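Local coordinates for protein rhamnonate dehydratase (Gibberella zeae PH-1, PDB 3FXG) that probably dehydrates rhamnonate with the help of a bound magnesium ion, as a member of the enolase superfamily of lyases, at residues P151-I156 against F334-P339; T160-D165 against L375-L380. One frame throughout, in Å; residues are numbered along the deposited sequence.

In the fold
From the N terminus, the chain leaves helix 128-148 through residues 151-156 and then enters strand 163-169 by way of 160-165. Residues 334-339 return 178 positions later to close the loop of interaction 1; residues 375-380, further on still, close that of interaction 2. The two loops therefore cross, interlocking rather than lying one within the other. Interaction 1 ties the turn after helix 128-148 to the end of helix 329-335, and interaction 2 pairs strand 163-169 with strand 374-376. They touch where Thr160 N and OG1 meet the carbonyl oxygens of Ile336 and Gln338, their centres about 10 Å apart.

Interaction 1: residues P151-I156 against F334-P339; sequences PVYRLI and FQISQP
Tyr153 meets Ile336 through the root of its side chain: Tyr153 CB lies 3.6 Å from Ile336 CG2. The same methyl reaches the near end of the ring, with Tyr153 CG and Ile336 CG2 3.8 Å apart, and stands obliquely to it. Beside this pair, Ile156 lays its longer branch over a serine. With CG1 placed between its own backbone N and carbonyl carbon (chi1 59°), Ile156 brings CD1 to 3.4 Å from Ser337 OG, while the tip of the branch also approaches the backbone of Phe334, Ile156 CD1 to Phe334 CA being 4.2 Å. Across the contact Ser337 OG is thus touched by the carbons of Ile156, its polar partners lying on its own side of the interface.

The next shell fixes these groups. Ser337 OG is turned back to its own helix end, 2.9 Å from Phe334 O, with His333 O as another possible acceptor. The backbone there is drawn into a turn by the bond from Ser337 N to Phe334 O, 3.0 Å. On the other segment, Arg154 CG lies over one face of the Tyr153 ring near its rim, 3.8 Å above the plane, and the phenol OH is hydrogen-bonded to Asp381, which holds the far end of the ring. Trp141 of helix 128-148 packs on Ile156, and Asn110 of the second subunit donates a hydrogen bond to Ser337 O.

The contact joins the linker leaving helix 128-148 to the end of helix 329-335, just before strand 344-347, an arrangement that fits the modified TIM barrel of the enolase superfamily.

Interaction 2: residues T160-D165 against L375-L380; sequences TKERLD and LTTADL
The torsions of Thr377 and Glu162 bring their polar ends together. Thr377 holds OG1 between its backbone N and carbonyl carbon (chi1 45°), while the Glu162 chain folds at chi2 (-63°), which carries its carboxylate to Thr377. Thr377 OG1 then donates to Glu162 OE2 over 2.8 Å, coming from above the carboxylate plane. The threonine methyl, beside the backbone N, packs between the carboxylate and Lys161 O, with Thr377 CG2 3.5 Å from Lys161 O, a buried carbonyl oxygen with no polar partner in the model.

The backbones complete the grip. Thr377 N gives a hydrogen bond to Glu162 O (3.1 Å), so this threonine is tied to one glutamate by both main chain and side chain. Further along, Leu164 and Leu375 form an antiparallel hydrogen-bonded pair. Its bond from Leu164 N to Leu375 O is 2.8 Å long and almost straight at 176°. The return bond, Leu375 N to Leu164 O, measures 3.0 Å. Both leucine side chains leave the sheet on one face, where helix 329-335 covers them through Gln335 and Tyr332.

Arg163 and Thr376, a non-hydrogen-bonded pair, occupy the other face. The extended arginine places NE 3.0 Å from Asp165 OD1 in a salt bridge, and its charge also makes a cation-pi contact with Tyr374. From within the pair, Thr376 N donates to Asp379 OD2 over 2.6 Å, tying the turn that follows back to the strand.

This short antiparallel addition to barrel strand 163-169 thus rests on three backbone bonds and one charged-to-neutral side-chain bond; hydroxyl donation would probably help stabilise the Glu162 carboxylate in its ionised form.

Interaction 1: residues P151-I156 against F334-P339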
# COMPACT_ATOMS: atom_id res chain seq x y z
N PRO A 151 -12.95 26.23 -38.44
CA PRO A 151 -13.55 24.99 -37.93
C PRO A 151 -13.14 24.90 -36.47
O PRO A 151 -12.09 25.43 -36.09
CB PRO A 151 -12.86 23.91 -38.77
CG PRO A 151 -12.37 24.64 -40.00
CD PRO A 151 -11.91 25.95 -39.44
N VAL A 152 -13.94 24.25 -35.64
CA VAL A 152 -13.60 24.14 -34.22
C VAL A 152 -12.25 23.48 -33.98
O VAL A 152 -11.49 23.91 -33.11
CB VAL A 152 -14.69 23.35 -33.44
CG1 VAL A 152 -14.20 23.02 -32.03
CG2 VAL A 152 -15.96 24.17 -33.36
N TYR A 153 -11.92 22.45 -34.76
CA TYR A 153 -10.65 21.76 -34.56
C TYR A 153 -9.44 22.69 -34.72
O TYR A 153 -8.41 22.48 -34.07
CB TYR A 153 -10.55 20.54 -35.49
CG TYR A 153 -10.10 20.79 -36.92
CD1 TYR A 153 -8.75 20.75 -37.27
CD2 TYR A 153 -11.04 21.00 -37.93
CE1 TYR A 153 -8.34 20.90 -38.59
CE2 TYR A 153 -10.64 21.16 -39.27
CZ TYR A 153 -9.28 21.10 -39.59
OH TYR A 153 -8.87 21.22 -40.90
N ARG A 154 -9.57 23.72 -35.55
CA ARG A 154 -8.47 24.66 -35.75
C ARG A 154 -8.32 25.63 -34.57
O ARG A 154 -7.36 26.40 -34.50
CB ARG A 154 -8.68 25.48 -37.03
CG ARG A 154 -8.57 24.68 -38.31
CD ARG A 154 -7.16 24.14 -38.51
NE ARG A 154 -7.01 23.53 -39.83
CZ ARG A 154 -5.98 22.79 -40.20
NH1 ARG A 154 -4.98 22.55 -39.35
NH2 ARG A 154 -5.94 22.26 -41.42
N LEU A 155 -9.28 25.58 -33.65
CA LEU A 155 -9.27 26.44 -32.47
C LEU A 155 -8.83 25.72 -31.20
O LEU A 155 -8.58 26.35 -30.17
CB LEU A 155 -10.67 27.02 -32.23
CG LEU A 155 -11.31 27.86 -33.34
CD1 LEU A 155 -12.68 28.36 -32.88
CD2 LEU A 155 -10.40 29.03 -33.67
N ILE A 156 -8.72 24.40 -31.26
CA ILE A 156 -8.35 23.63 -30.07
C ILE A 156 -7.09 22.78 -30.19
O ILE A 156 -6.97 21.75 -29.54
CB ILE A 156 -9.51 22.73 -29.62
CG1 ILE A 156 -9.89 21.76 -30.75
CG2 ILE A 156 -10.72 23.58 -29.24
CD1 ILE A 156 -10.96 20.76 -30.37
N PHE A 334 -12.69 16.96 -32.08
CA PHE A 334 -11.86 16.70 -30.92
C PHE A 334 -10.80 15.65 -31.24
O PHE A 334 -9.61 15.87 -31.02
CB PHE A 334 -12.72 16.23 -29.75
CG PHE A 334 -11.92 15.84 -28.54
CD1 PHE A 334 -11.29 16.80 -27.76
CD2 PHE A 334 -11.77 14.50 -28.20
CE1 PHE A 334 -10.52 16.44 -26.66
CE2 PHE A 334 -11.01 14.12 -27.10
CZ PHE A 334 -10.38 15.10 -26.33
N GLN A 335 -11.23 14.51 -31.77
CA GLN A 335 -10.32 13.42 -32.10
C GLN A 335 -9.20 13.78 -33.06
O GLN A 335 -8.09 13.26 -32.95
CB GLN A 335 -11.09 12.23 -32.70
CG GLN A 335 -11.90 11.43 -31.70
CD GLN A 335 -11.14 11.15 -30.42
OE1 GLN A 335 -10.97 12.03 -29.59
NE2 GLN A 335 -10.67 9.91 -30.26
N ILE A 336 -9.49 14.66 -34.01
CA ILE A 336 -8.50 15.04 -35.00
C ILE A 336 -7.45 16.02 -34.46
O ILE A 336 -6.41 16.22 -35.09
CB ILE A 336 -9.20 15.70 -36.22
CG1 ILE A 336 -8.32 15.60 -37.46
CG2 ILE A 336 -9.51 17.16 -35.92
CD1 ILE A 336 -8.20 14.19 -38.00
N SER A 337 -7.69 16.57 -33.28
CA SER A 337 -6.79 17.59 -32.72
C SER A 337 -5.90 17.28 -31.53
O SER A 337 -5.03 18.09 -31.19
CB SER A 337 -7.62 18.82 -32.37
OG SER A 337 -8.54 18.51 -31.33
N GLN A 338 -6.08 16.14 -30.88
CA GLN A 338 -5.28 15.83 -29.70
C GLN A 338 -4.16 14.81 -29.93
O GLN A 338 -4.16 14.08 -30.92
CB GLN A 338 -6.20 15.35 -28.57
CG GLN A 338 -7.35 16.30 -28.27
CD GLN A 338 -6.89 17.66 -27.79
OE1 GLN A 338 -7.12 18.68 -28.44
NE2 GLN A 338 -6.23 17.69 -26.64
N PRO A 339 -3.19 14.76 -29.01
CA PRO A 339 -2.09 13.81 -29.17
C PRO A 339 -2.46 12.38 -28.79
O PRO A 339 -1.83 11.43 -29.26
CB PRO A 339 -1.01 14.39 -28.26
CG PRO A 339 -1.81 15.03 -27.16
CD PRO A 339 -2.90 15.73 -27.93

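Interaction 2: residues T160-D165 against L375-L380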
# COMPACT_ATOMS: atom_id res chain seq x y z
N THR A 160 -3.72 16.92 -35.53
CA THR A 160 -2.60 16.08 -35.15
C THR A 160 -2.52 14.92 -36.14
O THR A 160 -1.60 14.11 -36.11
CB THR A 160 -2.75 15.54 -33.71
OG1 THR A 160 -4.03 14.91 -33.56
CG2 THR A 160 -2.61 16.67 -32.71
N LYS A 161 -3.52 14.86 -37.02
CA LYS A 161 -3.59 13.85 -38.07
C LYS A 161 -4.48 14.41 -39.17
O LYS A 161 -5.36 15.23 -38.91
CB LYS A 161 -4.15 12.53 -37.54
CG LYS A 161 -5.44 12.66 -36.75
CD LYS A 161 -5.79 11.34 -36.10
CE LYS A 161 -6.52 11.56 -34.79
NZ LYS A 161 -5.72 12.42 -33.86
N GLU A 162 -4.26 13.98 -40.41
CA GLU A 162 -5.06 14.48 -41.52
C GLU A 162 -6.22 13.55 -41.85
O GLU A 162 -7.10 13.90 -42.63
CB GLU A 162 -4.16 14.68 -42.74
CG GLU A 162 -3.08 15.73 -42.53
CD GLU A 162 -3.66 17.12 -42.29
OE1 GLU A 162 -3.15 17.83 -41.40
OE2 GLU A 162 -4.62 17.51 -43.00
N ARG A 163 -6.21 12.37 -41.25
CA ARG A 163 -7.26 11.39 -41.47
C ARG A 163 -7.71 10.78 -40.15
O ARG A 163 -6.90 10.50 -39.28
CB ARG A 163 -6.75 10.30 -42.42
CG ARG A 163 -7.65 9.09 -42.54
CD ARG A 163 -7.22 8.23 -43.72
NE ARG A 163 -7.82 6.90 -43.68
CZ ARG A 163 -8.01 6.14 -44.75
NH1 ARG A 163 -7.64 6.58 -45.95
NH2 ARG A 163 -8.55 4.94 -44.63
N LEU A 164 -9.02 10.60 -40.02
CA LEU A 164 -9.60 10.01 -38.81
C LEU A 164 -10.15 8.63 -39.16
O LEU A 164 -11.09 8.53 -39.96
CB LEU A 164 -10.73 10.89 -38.28
CG LEU A 164 -10.68 11.33 -36.81
CD1 LEU A 164 -12.02 11.97 -36.45
CD2 LEU A 164 -10.41 10.15 -35.89
N ASP A 165 -9.58 7.59 -38.58
CA ASP A 165 -10.03 6.22 -38.83
C ASP A 165 -11.11 5.80 -37.83
O ASP A 165 -11.00 6.07 -36.64
CB ASP A 165 -8.85 5.25 -38.78
CG ASP A 165 -7.85 5.51 -39.89
OD1 ASP A 165 -8.26 5.50 -41.07
OD2 ASP A 165 -6.65 5.71 -39.59
N LEU A 375 -12.71 9.74 -42.19
CA LEU A 375 -13.02 11.12 -42.56
C LEU A 375 -11.67 11.83 -42.65
O LEU A 375 -10.65 11.31 -42.20
CB LEU A 375 -13.90 11.80 -41.51
CG LEU A 375 -15.37 11.37 -41.39
CD1 LEU A 375 -16.08 12.31 -40.43
CD2 LEU A 375 -16.04 11.41 -42.76
N THR A 376 -11.67 13.03 -43.22
CA THR A 376 -10.44 13.79 -43.37
C THR A 376 -10.61 15.19 -42.80
O THR A 376 -11.74 15.63 -42.54
CB THR A 376 -10.04 13.94 -44.84
OG1 THR A 376 -11.05 14.69 -45.52
CG2 THR A 376 -9.90 12.57 -45.50
N THR A 377 -9.50 15.91 -42.63
CA THR A 377 -9.56 17.27 -42.11
C THR A 377 -10.40 18.11 -43.07
O THR A 377 -11.13 19.01 -42.65
CB THR A 377 -8.16 17.89 -41.99
OG1 THR A 377 -7.41 17.62 -43.18
CG2 THR A 377 -7.43 17.32 -40.79
N ALA A 378 -10.28 17.83 -44.36
CA ALA A 378 -11.04 18.55 -45.37
C ALA A 378 -12.54 18.43 -45.10
O ALA A 378 -13.28 19.40 -45.25
CB ALA A 378 -10.71 18.02 -46.76
N ASP A 379 -12.98 17.25 -44.69
CA ASP A 379 -14.40 17.02 -44.40
C ASP A 379 -14.88 17.94 -43.27
O ASP A 379 -16.07 18.25 -43.18
CB ASP A 379 -14.66 15.57 -43.96
CG ASP A 379 -14.36 14.56 -45.05
OD1 ASP A 379 -14.72 14.80 -46.22
OD2 ASP A 379 -13.79 13.50 -44.72
N LEU A 380 -13.95 18.36 -42.42
CA LEU A 380 -14.29 19.21 -41.28
C LEU A 380 -14.07 20.70 -41.51
O LEU A 380 -14.31 21.51 -40.62
CB LEU A 380 -13.49 18.76 -40.06
CG LEU A 380 -13.55 17.27 -39.72
CD1 LEU A 380 -12.73 16.99 -38.47
CD2 LEU A 380 -15.00 16.85 -39.50